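Long-range contacts in aldose-aldose oxidoreductase (Caulobacter crescentus, PDB 5A04), which probably uses a bound NADP cofactor to oxidise one aldose sugar and reduce another, and is captured here with NADPH and glucose: residues 164-168 with 215-219; 181-187 with 240-244; 10-14 with 36-40. One frame throughout, in Å; residues are numbered along the deposited sequence.

From the N terminus, interaction 3 comes first: a short beta-alpha-beta unit brings strand 32-38 alongside strand 7-12, closing about twenty residues into the start of the cofactor domain. It is complete before the other two begin, and its centre lies about 26 Å from that of interaction 2. Interactions 1 and 2 belong to the C-terminal domain and cross along the chain, since 181-187 falls inside the loop closed by 164-168 and 215-219, and 240-244 falls beyond it. The two also touch in space, where I165 N probably donates to Y243 O. Together they tie the start of helix 182-198 and the end of strand 236-242 to two peripheral loops.

Interaction 1. Residues 164-168 with 215-219. With SO4 (sulfate ion), chain J.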
loop_
_atom_site.group_PDB
_atom_site.type_symbol
_atom_site.label_atom_id
_atom_site.label_comp_id
_atom_site.label_asym_id
_atom_site.label_seq_id
_atom_site.Cartn_x
_atom_site.Cartn_y
_atom_site.Cartn_z
ATOM N N THR A 164 -1.716 16.426 -5.223
ATOM C CA THR A 164 -2.911 16.956 -5.849
ATOM C C THR A 164 -2.510 18.027 -6.836
ATOM O O THR A 164 -2.303 19.176 -6.461
ATOM C CB THR A 164 -3.874 17.529 -4.795
ATOM O OG1 THR A 164 -3.132 18.357 -3.890
ATOM C CG2 THR A 164 -4.493 16.405 -4.003
ATOM N N ILE A 165 -2.380 17.648 -8.104
ATOM C CA ILE A 165 -1.884 18.578 -9.107
ATOM C C ILE A 165 -2.943 19.654 -9.397
ATOM O O ILE A 165 -4.138 19.415 -9.239
ATOM C CB ILE A 165 -1.471 17.819 -10.396
ATOM C CG1 ILE A 165 -0.570 18.697 -11.279
ATOM C CG2 ILE A 165 -2.691 17.262 -11.126
ATOM C CD1 ILE A 165 0.145 17.907 -12.379
ATOM N N GLY A 166 -2.497 20.846 -9.788
ATOM C CA GLY A 166 -3.406 21.978 -9.909
ATOM C C GLY A 166 -3.773 22.418 -11.317
ATOM O O GLY A 166 -4.706 21.887 -11.927
ATOM N N ASP A 167 -3.033 23.400 -11.829
ATOM C CA ASP A 167 -3.355 24.065 -13.097
ATOM C C ASP A 167 -3.434 23.096 -14.279
ATOM O O ASP A 167 -2.424 22.525 -14.668
ATOM C CB ASP A 167 -2.295 25.140 -13.377
ATOM C CG ASP A 167 -2.618 26.005 -14.590
ATOM O OD1 ASP A 167 -3.574 25.707 -15.335
ATOM O OD2 ASP A 167 -1.898 27.003 -14.793
ATOM N N PRO A 168 -4.625 22.949 -14.887
ATOM C CA PRO A 168 -4.799 22.018 -16.005
ATOM C C PRO A 168 -3.942 22.353 -17.235
ATOM O O PRO A 168 -3.731 21.481 -18.076
ATOM C CB PRO A 168 -6.292 22.146 -16.344
ATOM C CG PRO A 168 -6.923 22.711 -15.126
ATOM C CD PRO A 168 -5.888 23.614 -14.522
ATOM N N ASP A 215 -12.741 15.489 -15.428
ATOM C CA ASP A 215 -11.886 16.431 -14.718
ATOM C C ASP A 215 -11.064 17.212 -15.740
ATOM O O ASP A 215 -10.426 16.620 -16.612
ATOM C CB ASP A 215 -10.986 15.679 -13.727
ATOM C CG ASP A 215 -10.293 16.592 -12.730
ATOM O OD1 ASP A 215 -9.686 17.607 -13.133
ATOM O OD2 ASP A 215 -10.331 16.257 -11.523
ATOM N N PRO A 216 -11.094 18.550 -15.661
ATOM C CA PRO A 216 -10.361 19.372 -16.630
ATOM C C PRO A 216 -8.850 19.119 -16.625
ATOM O O PRO A 216 -8.167 19.484 -17.574
ATOM C CB PRO A 216 -10.673 20.813 -16.191
ATOM C CG PRO A 216 -11.371 20.710 -14.889
ATOM C CD PRO A 216 -11.958 19.353 -14.782
ATOM N N ARG A 217 -8.337 18.504 -15.565
ATOM C CA ARG A 217 -6.906 18.212 -15.494
ATOM C C ARG A 217 -6.511 17.006 -16.348
ATOM O O ARG A 217 -5.350 16.868 -16.735
ATOM C CB ARG A 217 -6.490 17.936 -14.049
ATOM C CG ARG A 217 -6.549 19.131 -13.129
ATOM C CD ARG A 217 -6.256 18.697 -11.687
ATOM N NE ARG A 217 -7.340 17.892 -11.131
ATOM C CZ ARG A 217 -7.294 17.252 -9.961
ATOM N NH1 ARG A 217 -6.208 17.311 -9.196
ATOM N NH2 ARG A 217 -8.347 16.545 -9.551
ATOM N N PHE A 218 -7.467 16.119 -16.608
ATOM C CA PHE A 218 -7.105 14.771 -17.044
ATOM C C PHE A 218 -7.707 14.379 -18.398
ATOM O O PHE A 218 -8.164 13.256 -18.577
ATOM C CB PHE A 218 -7.517 13.757 -15.968
ATOM C CG PHE A 218 -6.894 14.012 -14.609
ATOM C CD1 PHE A 218 -5.523 14.152 -14.469
ATOM C CD2 PHE A 218 -7.692 14.115 -13.475
ATOM C CE1 PHE A 218 -4.948 14.389 -13.216
ATOM C CE2 PHE A 218 -7.136 14.359 -12.226
ATOM C CZ PHE A 218 -5.763 14.491 -12.090
ATOM N N GLY A 219 -7.688 15.306 -19.349
ATOM C CA GLY A 219 -8.141 15.006 -20.694
ATOM C C GLY A 219 -7.116 14.187 -21.461
ATOM O O GLY A 219 -7.465 13.475 -22.408
HETATM S S SO4 J . 0.185 23.255 -9.238
HETATM O O1 SO4 J . 0.201 21.919 -9.835
HETATM O O2 SO4 J . -0.499 23.185 -7.943
HETATM O O3 SO4 J . 1.561 23.706 -9.041
HETATM O O4 SO4 J . -0.525 24.200 -10.111
#
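An Asx turn overlapping a type I beta turn at 215-218 presents R217 to the loop 164-168, at the edge of the C-terminal domain. R217 NH1 donates to I165 O over 3.0 Å, at 150° on the hydrogen, lying in the carbonyl plane while the oxygen sits 18° out of the guanidinium plane. The other edge of the group grips D215 side-on: NE reaches D215 OD1, and NH2 forms a salt bridge of 2.8 Å to D215 OD2. D215 OD1 also takes the backbone N of R217. R217 CB lies over the centre of the F218 ring, and the chain, bent at chi3 (-70°), carries the guanidinium past the rim, where F218 CE2 lies off-centre against one of its faces. I165 CG2 packs 3.9 Å from R217 CD; P168 CB rests 3.5 Å from P216 O. The loop also binds a sulfate, probably from crystallisation, through the backbone N atoms of G166 and D167. A leucine in place of R217 would probably leave I165 O without this donor and the D215 carboxylate without its charged mate. One guanidinium thus pairs with the turn's carboxylate, probably offsetting its charge, and holds a neighbouring loop by a backbone carbonyl.

Interaction 2. Residues 181-187 with 240-244; sequences GSLMDIG and VSAYS. With BGC (beta-D-glucopyranose), chain H.
S182 sits over one face of the Y243 ring at the start of the helix that carries D185 into the glucose site. S182 CB stands 3.9 Å from the centroid of the Y243 ring and 15° off its normal, a CH-pi contact, with S182 CA over the ring centre as well. Y243 reaches this place through an unusual first torsion (chi1 -97°), which lays the ring along the first helical turn and brings OH within 3.1 Å of D185 CB. D185 OD2 lies in the ring plane, at its edge, and I186 CG2 approaches obliquely, 4.1 Å from Y243 CE1.

Beside the ring, S241 OG donates to S182 OG over 2.7 Å. The two hydroxyls face each other because S241 OG stands anti to its own backbone N, whereas S182 OG is tucked between N and the carbonyl carbon. S241 OG also sits 3.1 Å from G187 CA, where any CB would collide with it; the glycine therefore lets helix and strand come close. D185 extends its carboxylate to the sugar: OD1 receives glucose O2 at 2.7 Å and OD2 receives O3. R172 also forms a salt bridge with OD1.

The axes of helix 182-187 and strand 240-242 approach to 7.2 Å at 107°, so the first turn of the helix runs steeply across this end of the strand. Nearby, L183 packs against helix 314-333 and strand 224-230, I186 meets strand 156-162, and the Y243 ring makes an edge-to-face contact with F163.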
loop_
_atom_site.group_PDB
_atom_site.type_symbol
_atom_site.label_atom_id
_atom_site.label_comp_id
_atom_site.label_asym_id
_atom_site.label_seq_id
_atom_site.Cartn_x
_atom_site.Cartn_y
_atom_site.Cartn_z
ATOM N N GLY A 181 1.111 10.625 -17.431
ATOM C CA GLY A 181 0.560 11.316 -16.277
ATOM C C GLY A 181 1.335 11.081 -14.994
ATOM O O GLY A 181 2.569 11.155 -14.982
ATOM N N SER A 182 0.615 10.789 -13.910
ATOM C CA SER A 182 1.244 10.665 -12.587
ATOM C C SER A 182 2.418 9.683 -12.541
ATOM O O SER A 182 3.390 9.918 -11.833
ATOM C CB SER A 182 0.201 10.257 -11.536
ATOM O OG SER A 182 -0.163 8.887 -11.681
ATOM N N LEU A 183 2.349 8.593 -13.300
ATOM C CA LEU A 183 3.420 7.607 -13.252
ATOM C C LEU A 183 4.738 8.194 -13.732
ATOM O O LEU A 183 5.795 7.862 -13.211
ATOM C CB LEU A 183 3.061 6.383 -14.096
ATOM C CG LEU A 183 4.086 5.241 -14.112
ATOM C CD1 LEU A 183 4.440 4.808 -12.677
ATOM C CD2 LEU A 183 3.552 4.059 -14.929
ATOM N N MET A 184 4.672 9.050 -14.748
ATOM C CA MET A 184 5.886 9.636 -15.297
ATOM C C MET A 184 6.494 10.613 -14.292
ATOM O O MET A 184 7.717 10.690 -14.161
ATOM C CB MET A 184 5.585 10.323 -16.638
ATOM C CG MET A 184 5.322 9.350 -17.777
ATOM S SD MET A 184 6.764 8.332 -18.137
ATOM C CE MET A 184 7.787 9.501 -18.998
ATOM N N ASP A 185 5.650 11.288 -13.519
ATOM C CA ASP A 185 6.124 12.390 -12.687
ATOM C C ASP A 185 6.446 12.029 -11.250
ATOM O O ASP A 185 7.469 12.455 -10.707
ATOM C CB ASP A 185 5.089 13.510 -12.667
ATOM C CG ASP A 185 5.579 14.722 -11.906
ATOM O OD1 ASP A 185 6.507 15.397 -12.411
ATOM O OD2 ASP A 185 5.062 14.978 -10.798
ATOM N N ILE A 186 5.540 11.301 -10.616
ATOM C CA ILE A 186 5.626 11.111 -9.180
ATOM C C ILE A 186 5.567 9.618 -8.842
ATOM O O ILE A 186 6.250 9.141 -7.925
ATOM C CB ILE A 186 4.502 11.935 -8.454
ATOM C CG1 ILE A 186 4.584 11.747 -6.949
ATOM C CG2 ILE A 186 3.112 11.620 -8.999
ATOM C CD1 ILE A 186 5.908 12.214 -6.388
ATOM N N GLY A 187 4.787 8.863 -9.605
ATOM C CA GLY A 187 4.719 7.424 -9.404
ATOM C C GLY A 187 6.053 6.738 -9.636
ATOM O O GLY A 187 6.344 5.692 -9.048
ATOM N N VAL A 240 1.363 2.915 -5.244
ATOM C CA VAL A 240 0.402 3.923 -5.680
ATOM C C VAL A 240 1.099 5.047 -6.448
ATOM O O VAL A 240 2.163 5.508 -6.038
ATOM C CB VAL A 240 -0.368 4.522 -4.476
ATOM C CG1 VAL A 240 -1.036 5.851 -4.849
ATOM C CG2 VAL A 240 -1.400 3.512 -3.951
ATOM N N SER A 241 0.486 5.468 -7.557
ATOM C CA SER A 241 0.872 6.670 -8.303
ATOM C C SER A 241 -0.385 7.503 -8.513
ATOM O O SER A 241 -1.365 6.988 -9.062
ATOM C CB SER A 241 1.489 6.295 -9.660
ATOM O OG SER A 241 1.807 7.458 -10.404
ATOM N N ALA A 242 -0.386 8.772 -8.087
ATOM C CA ALA A 242 -1.628 9.541 -8.139
ATOM C C ALA A 242 -1.405 11.040 -8.349
ATOM O O ALA A 242 -0.405 11.603 -7.910
ATOM C CB ALA A 242 -2.437 9.312 -6.849
ATOM N N TYR A 243 -2.367 11.670 -9.011
ATOM C CA TYR A 243 -2.380 13.114 -9.191
ATOM C C TYR A 243 -3.568 13.750 -8.450
ATOM O O TYR A 243 -3.841 14.939 -8.621
ATOM C CB TYR A 243 -2.452 13.464 -10.682
ATOM C CG TYR A 243 -1.132 13.788 -11.374
ATOM C CD1 TYR A 243 0.008 14.128 -10.658
ATOM C CD2 TYR A 243 -1.050 13.781 -12.766
ATOM C CE1 TYR A 243 1.195 14.454 -11.311
ATOM C CE2 TYR A 243 0.124 14.105 -13.424
ATOM C CZ TYR A 243 1.245 14.439 -12.701
ATOM O OH TYR A 243 2.398 14.765 -13.381
ATOM N N SER A 244 -4.296 12.959 -7.667
ATOM C CA SER A 244 -5.487 13.469 -6.976
ATOM C C SER A 244 -5.464 13.231 -5.462
ATOM O O SER A 244 -6.437 13.536 -4.775
ATOM C CB SER A 244 -6.768 12.863 -7.580
ATOM O OG SER A 244 -6.779 11.440 -7.501
HETATM C C2 BGC H . 8.085 15.848 -9.320
HETATM C C3 BGC H . 7.301 17.015 -8.703
HETATM C C4 BGC H . 6.975 16.717 -7.269
HETATM C C5 BGC H . 8.218 16.310 -6.493
HETATM C C6 BGC H . 7.798 15.797 -5.091
HETATM C C1 BGC H . 9.262 15.656 -8.472
HETATM O O1 BGC H . 10.123 14.678 -9.056
HETATM O O2 BGC H . 8.443 16.189 -10.654
HETATM O O3 BGC H . 6.118 17.174 -9.469
HETATM O O4 BGC H . 6.387 17.861 -6.670
HETATM O O5 BGC H . 8.894 15.261 -7.148
HETATM O O6 BGC H . 8.952 15.589 -4.266
#

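Interaction 3. Residues 10-14 with 36-40. With NDP (NADPH dihydro-nicotinamide-adenine-dinucleotide phosphate), chain G.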
loop_
_atom_site.group_PDB
_atom_site.type_symbol
_atom_site.label_atom_id
_atom_site.label_comp_id
_atom_site.label_asym_id
_atom_site.label_seq_id
_atom_site.Cartn_x
_atom_site.Cartn_y
_atom_site.Cartn_z
ATOM N N ALA A 10 26.377 23.710 -16.447
ATOM C CA ALA A 10 25.403 24.541 -17.127
ATOM C C ALA A 10 24.014 24.036 -16.745
ATOM O O ALA A 10 23.718 22.861 -16.924
ATOM C CB ALA A 10 25.603 24.491 -18.661
ATOM N N ILE A 11 23.181 24.905 -16.185
ATOM C CA ILE A 11 21.806 24.532 -15.858
ATOM C C ILE A 11 20.909 24.904 -17.037
ATOM O O ILE A 11 20.892 26.057 -17.488
ATOM C CB ILE A 11 21.317 25.220 -14.561
ATOM C CG1 ILE A 11 22.256 24.885 -13.391
ATOM C CG2 ILE A 11 19.886 24.790 -14.229
ATOM C CD1 ILE A 11 22.404 23.393 -13.098
ATOM N N LEU A 12 20.187 23.914 -17.561
ATOM C CA LEU A 12 19.401 24.108 -18.769
ATOM C C LEU A 12 17.920 23.916 -18.451
ATOM O O LEU A 12 17.505 22.831 -18.045
ATOM C CB LEU A 12 19.874 23.136 -19.866
ATOM C CG LEU A 12 19.307 23.333 -21.279
ATOM C CD1 LEU A 12 20.270 22.713 -22.307
ATOM C CD2 LEU A 12 17.935 22.696 -21.415
ATOM N N GLY A 13 17.138 24.977 -18.646
ATOM C CA GLY A 13 15.713 24.982 -18.326
ATOM C C GLY A 13 15.485 25.613 -16.964
ATOM O O GLY A 13 15.466 24.916 -15.950
ATOM N N LEU A 14 15.326 26.934 -16.933
ATOM C CA LEU A 14 15.305 27.667 -15.662
ATOM C C LEU A 14 13.876 27.774 -15.101
ATOM O O LEU A 14 13.298 28.869 -14.951
ATOM C CB LEU A 14 15.950 29.048 -15.844
ATOM C CG LEU A 14 17.386 29.021 -16.404
ATOM C CD1 LEU A 14 18.008 30.419 -16.471
ATOM C CD2 LEU A 14 18.302 28.067 -15.607
ATOM N N ALA A 36 27.290 28.139 -16.004
ATOM C CA ALA A 36 26.553 28.674 -17.149
ATOM C C ALA A 36 25.051 28.460 -17.010
ATOM O O ALA A 36 24.598 27.611 -16.235
ATOM C CB ALA A 36 27.064 28.045 -18.451
ATOM N N LEU A 37 24.287 29.245 -17.770
ATOM C CA LEU A 37 22.838 29.163 -17.789
ATOM C C LEU A 37 22.343 28.996 -19.222
ATOM O O LEU A 37 22.852 29.647 -20.144
ATOM C CB LEU A 37 22.210 30.417 -17.175
ATOM C CG LEU A 37 22.610 30.684 -15.722
ATOM C CD1 LEU A 37 22.158 32.084 -15.339
ATOM C CD2 LEU A 37 22.000 29.648 -14.804
ATOM N N VAL A 38 21.357 28.122 -19.401
ATOM C CA VAL A 38 20.734 27.921 -20.709
ATOM C C VAL A 38 19.227 28.032 -20.558
ATOM O O VAL A 38 18.629 27.303 -19.770
ATOM C CB VAL A 38 21.093 26.554 -21.308
ATOM C CG1 VAL A 38 20.597 26.473 -22.755
ATOM C CG2 VAL A 38 22.581 26.317 -21.239
ATOM N N SER A 39 18.615 28.958 -21.297
ATOM C CA SER A 39 17.208 29.288 -21.106
ATOM C C SER A 39 16.544 29.755 -22.389
ATOM O O SER A 39 17.176 30.417 -23.206
ATOM C CB SER A 39 17.047 30.390 -20.045
ATOM O OG SER A 39 15.667 30.681 -19.836
ATOM N N GLY A 40 15.259 29.439 -22.534
ATOM C CA GLY A 40 14.456 29.970 -23.630
ATOM C C GLY A 40 13.793 31.299 -23.284
ATOM O O GLY A 40 13.014 31.848 -24.065
HETATM P PA NDP G . 8.856 23.972 -14.761
HETATM O O1A NDP G . 7.694 24.049 -15.688
HETATM O O2A NDP G . 8.766 24.659 -13.426
HETATM O O5B NDP G . 10.221 24.504 -15.507
HETATM C C5B NDP G . 10.328 23.887 -16.758
HETATM C C4B NDP G . 11.305 24.767 -17.553
HETATM O O4B NDP G . 11.744 24.098 -18.736
HETATM C C3B NDP G . 10.591 26.063 -18.003
HETATM O O3B NDP G . 10.654 27.046 -17.019
HETATM C C2B NDP G . 11.497 26.496 -19.162
HETATM O O2B NDP G . 12.592 27.077 -18.753
HETATM C C1B NDP G . 11.950 25.083 -19.729
HETATM N N9A NDP G . 11.232 24.716 -20.952
HETATM C C8A NDP G . 11.785 24.473 -22.205
HETATM N N7A NDP G . 10.861 24.180 -23.141
HETATM C C5A NDP G . 9.643 24.238 -22.458
HETATM C C6A NDP G . 8.315 24.027 -22.875
HETATM N N6A NDP G . 8.044 23.697 -24.184
HETATM N N1A NDP G . 7.266 24.142 -22.005
HETATM C C2A NDP G . 7.619 24.474 -20.707
HETATM N N3A NDP G . 8.823 24.696 -20.168
HETATM C C4A NDP G . 9.847 24.575 -21.084
HETATM O O3 NDP G . 8.988 22.329 -14.564
HETATM P PN NDP G . 9.810 21.817 -13.255
HETATM O O1N NDP G . 11.109 22.492 -13.077
HETATM O O2N NDP G . 8.904 21.394 -12.120
HETATM O O5D NDP G . 10.245 20.218 -13.845
HETATM C C5D NDP G . 11.178 20.249 -14.889
HETATM C C4D NDP G . 11.878 18.861 -14.913
HETATM O O4D NDP G . 12.428 18.600 -13.585
HETATM C C3D NDP G . 10.853 17.697 -15.184
HETATM O O3D NDP G . 11.494 16.651 -15.938
HETATM C C2D NDP G . 10.530 17.177 -13.790
HETATM O O2D NDP G . 10.228 15.792 -13.789
HETATM C C1D NDP G . 11.914 17.388 -13.082
HETATM N N1N NDP G . 11.723 17.590 -11.644
HETATM C C2N NDP G . 12.430 16.819 -10.736
HETATM C C3N NDP G . 12.259 17.039 -9.399
HETATM C C7N NDP G . 13.001 16.225 -8.436
HETATM O O7N NDP G . 12.763 16.266 -7.215
HETATM N N7N NDP G . 14.010 15.385 -8.898
HETATM C C4N NDP G . 11.336 18.081 -8.870
HETATM C C5N NDP G . 10.602 18.814 -9.911
HETATM C C6N NDP G . 10.807 18.573 -11.205
HETATM P P2B NDP G . 13.161 28.440 -19.641
HETATM O O1X NDP G . 13.210 27.858 -21.036
HETATM O O2X NDP G . 12.046 29.399 -19.353
HETATM O O3X NDP G . 14.505 28.723 -18.975
#
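L12 and V38 pack tightly between these parallel strands, with L12 CG 3.7 Å from V38 CB. Their side chains share a face with A10 and A36, whose CB atoms lie 3.8 Å apart. L12 CG points away from the backbone N (chi1 -171°), which brings its branch point against V38. The ladder is sewn by I11 N to A36 O, V38 N to I11 O and G13 N to V38 O, the last at 3.0 Å and nearly straight (171°).

On the other face I11 and L37 pair more loosely, with I11 CB 4.5 Å from L37 CD2, and L14 leans across L37 at about a right angle, CD2 to CD2 4.1 Å. Past the paired strands the chains open toward the cofactor and the exposed G40. L14 N gives a 2.8 Å bond to NDP O3X, a phosphate oxygen that S39 OG also meets, and G40 N donates to NDP O1X. K44 NZ also hydrogen-bonds to the cofactor. G13 adopts a positive phi (97°), which a side chain would crowd. Strand 7-12, the glycine-rich turn, helix 16-22 and strand 32-38 form the opening beta-alpha-beta unit of a Rossmann fold, holding the 2'-phosphate that distinguishes NADPH from NADH.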